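PDB 2II2: alpha-11 giardin from Giardia intestinalis, which binds calcium and, as a member of the annexin family, probably phospholipids in a calcium-dependent way, and may take part in attachment of the parasite to the intestinal mucosa. Local coordinates for residues Y6-E12 against F28-W32; V178-I183 against L222-H226. One frame throughout, in Å; residues are numbered along the deposited sequence.

Contact 1 of 2, residues Y6-E12 against F28-W32; sequences YGDAIPE and FTSRW
Fully stretched, with CG anti to the backbone N (chi1 -180°) and chi2 also extended, Glu-12 reaches out from the first turn of helix 9-18, while Arg-31, bent at chi3, brings its guanidinium to the carboxylate from the opposite direction. The two meet at the N-terminal edge of an all-helical annexin fold, where helix 9-18 packs against the C-terminal part of helix 22-29 and the type I beta turn from Thr-29 to Trp-32. In the salt bridge Arg-31 NH1 donates to Glu-12 OE1 at 2.8 Å, on the syn side but tilted out of the carboxylate plane; the modelled separation of Arg-31 NH2 and Glu-12 OE2, 2.4 Å, is very short, and its exact length is doubtful. Because the two flat groups are turned 35° apart, the pairing is twisted rather than coplanar. Phe-28 CD1 sits against one face of the guanidinium, offset toward the rim of that group; Glu-12 OE1 in turn sits at the edge of the phenyl ring, 3.6 Å from Phe-28 CE1. The apolar half of the contact is built on Trp-32. Its six-membered ring and that of Tyr-6 meet obliquely, planes at 36°, with Tyr-6 OH hydrogen-bonded to Glu-39 on helix 34-48. The methyl of Ala-9 touches both Phe-28 and Trp-32, its CB 4.0 Å from Phe-28 CE1 and 3.7 Å from Trp-32 CZ2.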
loop_
_atom_site.group_PDB
_atom_site.type_symbol
_atom_site.label_atom_id
_atom_site.label_comp_id
_atom_site.label_asym_id
_atom_site.label_seq_id
_atom_site.Cartn_x
_atom_site.Cartn_y
_atom_site.Cartn_z
ATOM N N TYR A 6 2.752 -15.705 26.494
ATOM C CA TYR A 6 3.858 -15.656 25.513
ATOM C C TYR A 6 5.001 -16.614 25.858
ATOM O O TYR A 6 5.836 -16.920 24.995
ATOM C CB TYR A 6 4.377 -14.220 25.387
ATOM C CG TYR A 6 3.331 -13.207 24.997
ATOM C CD1 TYR A 6 3.023 -12.152 25.847
ATOM C CD2 TYR A 6 2.666 -13.288 23.768
ATOM C CE1 TYR A 6 2.055 -11.200 25.503
ATOM C CE2 TYR A 6 1.695 -12.341 23.413
ATOM C CZ TYR A 6 1.402 -11.304 24.279
ATOM O OH TYR A 6 0.452 -10.364 23.942
ATOM N N GLY A 7 5.036 -17.088 27.106
ATOM C CA GLY A 7 6.117 -17.944 27.570
ATOM C C GLY A 7 6.307 -19.217 26.780
ATOM O O GLY A 7 7.437 -19.629 26.572
ATOM N N ASP A 8 5.208 -19.856 26.374
ATOM C CA ASP A 8 5.301 -21.051 25.540
ATOM C C ASP A 8 5.481 -20.692 24.075
ATOM O O ASP A 8 6.152 -21.392 23.322
ATOM C CB ASP A 8 4.082 -21.948 25.707
ATOM C CG ASP A 8 3.937 -22.461 27.121
ATOM O OD1 ASP A 8 4.963 -22.866 27.718
ATOM O OD2 ASP A 8 2.797 -22.431 27.639
ATOM N N ALA A 9 4.871 -19.587 23.674
ATOM C CA ALA A 9 4.914 -19.191 22.284
ATOM C C ALA A 9 6.301 -18.770 21.803
ATOM O O ALA A 9 6.620 -18.978 20.646
ATOM C CB ALA A 9 3.923 -18.092 22.056
ATOM N N ILE A 10 7.131 -18.220 22.688
ATOM C CA ILE A 10 8.478 -17.790 22.306
ATOM C C ILE A 10 9.358 -18.955 21.836
ATOM O O ILE A 10 9.868 -18.915 20.718
ATOM C CB ILE A 10 9.120 -16.965 23.437
ATOM C CG1 ILE A 10 8.468 -15.582 23.465
ATOM C CG2 ILE A 10 10.599 -16.806 23.261
ATOM C CD1 ILE A 10 8.663 -14.833 24.732
ATOM N N PRO A 11 9.522 -19.998 22.673
ATOM C CA PRO A 11 10.278 -21.147 22.161
ATOM C C PRO A 11 9.612 -21.821 20.950
ATOM O O PRO A 11 10.293 -22.361 20.076
ATOM C CB PRO A 11 10.360 -22.099 23.380
ATOM C CG PRO A 11 9.396 -21.608 24.338
ATOM C CD PRO A 11 9.138 -20.163 24.089
ATOM N N GLU A 12 8.283 -21.807 20.922
ATOM C CA GLU A 12 7.532 -22.387 19.802
ATOM C C GLU A 12 7.927 -21.734 18.477
ATOM O O GLU A 12 8.280 -22.427 17.505
ATOM C CB GLU A 12 6.028 -22.243 20.050
ATOM C CG GLU A 12 5.142 -22.822 18.952
ATOM C CD GLU A 12 3.668 -22.571 19.177
ATOM O OE1 GLU A 12 3.286 -21.757 20.046
ATOM O OE2 GLU A 12 2.873 -23.194 18.444
ATOM N N PHE A 28 1.096 -20.028 13.059
ATOM C CA PHE A 28 1.504 -19.371 14.297
ATOM C C PHE A 28 1.117 -17.885 14.319
ATOM O O PHE A 28 0.577 -17.352 15.302
ATOM C CB PHE A 28 3.013 -19.538 14.531
ATOM C CG PHE A 28 3.498 -18.834 15.769
ATOM C CD1 PHE A 28 3.471 -19.471 17.013
ATOM C CD2 PHE A 28 3.946 -17.533 15.708
ATOM C CE1 PHE A 28 3.908 -18.811 18.152
ATOM C CE2 PHE A 28 4.359 -16.853 16.836
ATOM C CZ PHE A 28 4.338 -17.503 18.062
ATOM N N THR A 29 1.408 -17.210 13.207
ATOM C CA THR A 29 1.169 -15.780 13.104
ATOM C C THR A 29 -0.313 -15.460 13.232
ATOM O O THR A 29 -0.670 -14.422 13.769
ATOM C CB THR A 29 1.775 -15.230 11.818
ATOM O OG1 THR A 29 3.191 -15.449 11.855
ATOM C CG2 THR A 29 1.522 -13.738 11.661
ATOM N N SER A 30 -1.161 -16.377 12.764
ATOM C CA SER A 30 -2.609 -16.161 12.757
ATOM C C SER A 30 -3.210 -15.976 14.158
ATOM O O SER A 30 -4.342 -15.466 14.310
ATOM C CB SER A 30 -3.312 -17.341 12.066
ATOM O OG SER A 30 -3.447 -18.444 12.957
ATOM N N ARG A 31 -2.474 -16.362 15.199
ATOM C CA ARG A 31 -3.020 -16.375 16.545
ATOM C C ARG A 31 -3.138 -15.022 17.195
ATOM O O ARG A 31 -3.876 -14.896 18.169
ATOM C CB ARG A 31 -2.139 -17.242 17.449
ATOM C CG ARG A 31 -2.091 -18.672 17.074
ATOM C CD ARG A 31 -1.394 -19.427 18.169
ATOM N NE ARG A 31 -0.676 -20.531 17.578
ATOM C CZ ARG A 31 0.386 -21.089 18.122
ATOM N NH1 ARG A 31 0.842 -20.641 19.296
ATOM N NH2 ARG A 31 0.976 -22.092 17.491
ATOM N N TRP A 32 -2.430 -14.027 16.668
ATOM C CA TRP A 32 -2.141 -12.809 17.423
ATOM C C TRP A 32 -2.739 -11.527 16.854
ATOM O O TRP A 32 -2.647 -11.271 15.658
ATOM C CB TRP A 32 -0.623 -12.636 17.536
ATOM C CG TRP A 32 0.089 -13.909 17.891
ATOM C CD1 TRP A 32 0.770 -14.741 17.040
ATOM C CD2 TRP A 32 0.172 -14.519 19.190
ATOM N NE1 TRP A 32 1.265 -15.822 17.724
ATOM C CE2 TRP A 32 0.911 -15.714 19.045
ATOM C CE3 TRP A 32 -0.326 -14.184 20.461
ATOM C CZ2 TRP A 32 1.185 -16.559 20.125
ATOM C CZ3 TRP A 32 -0.034 -15.024 21.540
ATOM C CH2 TRP A 32 0.712 -16.192 21.365
#

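Contact 2 of 2, residues V178-I183 against L222-H226; sequences VVRLII and LCIAH
Ile-182 and Leu-222 have the largest areas buried in this contact, followed by Ala-225, and all three meet through methyl groups. Ile-182 turns its short branch to the other helix: CG2 lies anti to the backbone N, while CG1 is anti to the carbonyl carbon (chi1 -65°), which sends the two branches to different partners. CG2 rests against the backbone of the facing helix, 3.7 Å from both Ala-225 C and His-226 N, and 3.8 Å from Ala-225 CB. The other branch ends in CD1, which lies 4.2 Å from Leu-222 CD2. The side chain of Ala-225 is a single methyl, which also receives Ile-183 CD1 at 4.1 Å. In this all-helical annexin fold, the contact joins helices 175-184 and 216-230, whose segments run nearly parallel, at 26°, with axes 9.8 Å apart. One turn before Ala-225, Leu-222 crosses both valines at about a right angle and works through a single methyl: CD2 is 3.8 Å from Val-179 CG2 and somewhat farther from Val-178 CG1. No hydrogen bond links the two segments, but Ile-182 O accepts one from Asn-229 ND2, farther along helix 216-230. Leu-141 of helix 137-147 touches both Val-179 and Ala-225, extending the apolar packing to a third helix. The imidazole of His-226 leads away from the contact, and its ND1 is hydrogen-bonded to Tyr-190 OH.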
loop_
_atom_site.group_PDB
_atom_site.type_symbol
_atom_site.label_atom_id
_atom_site.label_comp_id
_atom_site.label_asym_id
_atom_site.label_seq_id
_atom_site.Cartn_x
_atom_site.Cartn_y
_atom_site.Cartn_z
ATOM N N VAL A 178 -4.489 18.142 -11.833
ATOM C CA VAL A 178 -5.264 16.937 -11.567
ATOM C C VAL A 178 -4.932 16.385 -10.194
ATOM O O VAL A 178 -5.832 16.062 -9.428
ATOM C CB VAL A 178 -5.018 15.882 -12.670
ATOM C CG1 VAL A 178 -5.628 14.531 -12.269
ATOM C CG2 VAL A 178 -5.601 16.361 -13.981
ATOM N N VAL A 179 -3.642 16.277 -9.891
ATOM C CA VAL A 179 -3.217 15.752 -8.618
ATOM C C VAL A 179 -3.731 16.660 -7.498
ATOM O O VAL A 179 -4.274 16.176 -6.489
ATOM C CB VAL A 179 -1.682 15.613 -8.558
ATOM C CG1 VAL A 179 -1.256 15.267 -7.141
ATOM C CG2 VAL A 179 -1.236 14.538 -9.509
ATOM N N ARG A 180 -3.565 17.977 -7.635
ATOM C CA ARG A 180 -3.998 18.889 -6.591
ATOM C C ARG A 180 -5.482 18.736 -6.341
ATOM O O ARG A 180 -5.906 18.682 -5.175
ATOM C CB ARG A 180 -3.671 20.316 -6.981
ATOM C CG ARG A 180 -4.034 21.332 -5.962
ATOM C CD ARG A 180 -3.502 22.688 -6.401
ATOM N NE ARG A 180 -2.060 22.666 -6.662
ATOM C CZ ARG A 180 -1.122 22.775 -5.721
ATOM N NH1 ARG A 180 -1.443 22.892 -4.435
ATOM N NH2 ARG A 180 0.153 22.749 -6.064
ATOM N N LEU A 181 -6.267 18.675 -7.430
ATOM C CA LEU A 181 -7.721 18.516 -7.259
ATOM C C LEU A 181 -8.067 17.294 -6.424
ATOM O O LEU A 181 -8.817 17.388 -5.429
ATOM C CB LEU A 181 -8.411 18.486 -8.611
ATOM C CG LEU A 181 -9.946 18.521 -8.658
ATOM C CD1 LEU A 181 -10.382 18.994 -10.023
ATOM C CD2 LEU A 181 -10.573 17.157 -8.362
ATOM N N ILE A 182 -7.483 16.163 -6.805
ATOM C CA ILE A 182 -7.814 14.917 -6.114
ATOM C C ILE A 182 -7.319 14.924 -4.663
ATOM O O ILE A 182 -8.073 14.627 -3.735
ATOM C CB ILE A 182 -7.233 13.721 -6.871
ATOM C CG1 ILE A 182 -7.897 13.568 -8.241
ATOM C CG2 ILE A 182 -7.443 12.443 -6.095
ATOM C CD1 ILE A 182 -7.199 12.600 -9.168
ATOM N N ILE A 183 -6.047 15.284 -4.478
ATOM C CA ILE A 183 -5.431 15.228 -3.151
ATOM C C ILE A 183 -6.039 16.186 -2.124
ATOM O O ILE A 183 -6.013 15.887 -0.918
ATOM C CB ILE A 183 -3.874 15.463 -3.230
ATOM C CG1 ILE A 183 -3.162 14.320 -3.947
ATOM C CG2 ILE A 183 -3.275 15.841 -1.855
ATOM C CD1 ILE A 183 -3.091 13.067 -3.157
ATOM N N LEU A 222 -2.576 7.719 -9.556
ATOM C CA LEU A 222 -3.756 8.573 -9.629
ATOM C C LEU A 222 -4.999 7.805 -9.246
ATOM O O LEU A 222 -5.865 8.326 -8.566
ATOM C CB LEU A 222 -3.916 9.157 -11.048
ATOM C CG LEU A 222 -2.951 10.283 -11.383
ATOM C CD1 LEU A 222 -2.971 10.503 -12.868
ATOM C CD2 LEU A 222 -3.341 11.584 -10.620
ATOM N N CYS A 223 -5.113 6.548 -9.686
ATOM C CA CYS A 223 -6.283 5.761 -9.298
ATOM C C CYS A 223 -6.324 5.500 -7.790
ATOM O O CYS A 223 -7.397 5.437 -7.209
ATOM C CB CYS A 223 -6.328 4.437 -10.051
ATOM S SG CYS A 223 -6.793 4.575 -11.778
ATOM N N ILE A 224 -5.167 5.295 -7.166
ATOM C CA ILE A 224 -5.133 5.083 -5.731
ATOM C C ILE A 224 -5.642 6.337 -4.996
ATOM O O ILE A 224 -6.449 6.264 -4.039
ATOM C CB ILE A 224 -3.734 4.658 -5.251
ATOM C CG1 ILE A 224 -3.461 3.220 -5.681
ATOM C CG2 ILE A 224 -3.599 4.803 -3.745
ATOM C CD1 ILE A 224 -2.024 2.773 -5.511
ATOM N N ALA A 225 -5.129 7.497 -5.405
ATOM C CA ALA A 225 -5.554 8.745 -4.758
ATOM C C ALA A 225 -7.050 9.000 -4.946
ATOM O O ALA A 225 -7.767 9.390 -4.007
ATOM C CB ALA A 225 -4.738 9.909 -5.243
ATOM N N HIS A 226 -7.525 8.775 -6.161
ATOM C CA HIS A 226 -8.954 8.843 -6.492
ATOM C C HIS A 226 -9.771 7.925 -5.593
ATOM O O HIS A 226 -10.719 8.348 -4.943
ATOM C CB HIS A 226 -9.090 8.447 -7.975
ATOM C CG HIS A 226 -10.452 7.972 -8.362
ATOM N ND1 HIS A 226 -11.545 8.807 -8.434
ATOM C CD2 HIS A 226 -10.886 6.728 -8.659
ATOM C CE1 HIS A 226 -12.598 8.083 -8.771
ATOM N NE2 HIS A 226 -12.224 6.827 -8.923
#

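Contacts 1 and 2 lie on opposite sides of the centre of the chain, with their own centres 42 Å apart and their nearest atoms about 24 Å apart, so neither touches the other. They follow in series along the sequence, the first closing before the second opens. Contact 1 is peripheral, about 27 Å from the chain centre to its own, and combines a charged pair with aromatic packing; contact 2, at about 16 Å, is buried and has no hydrogen bond or salt bridge between its segments. The calcium site of Ile-60 and Glu-66 is empty in this model; the side chain of Phe-28 in contact 1 is about 11 Å from that of Ile-60, whereas residues 178-183 and 222-226 lie away from it.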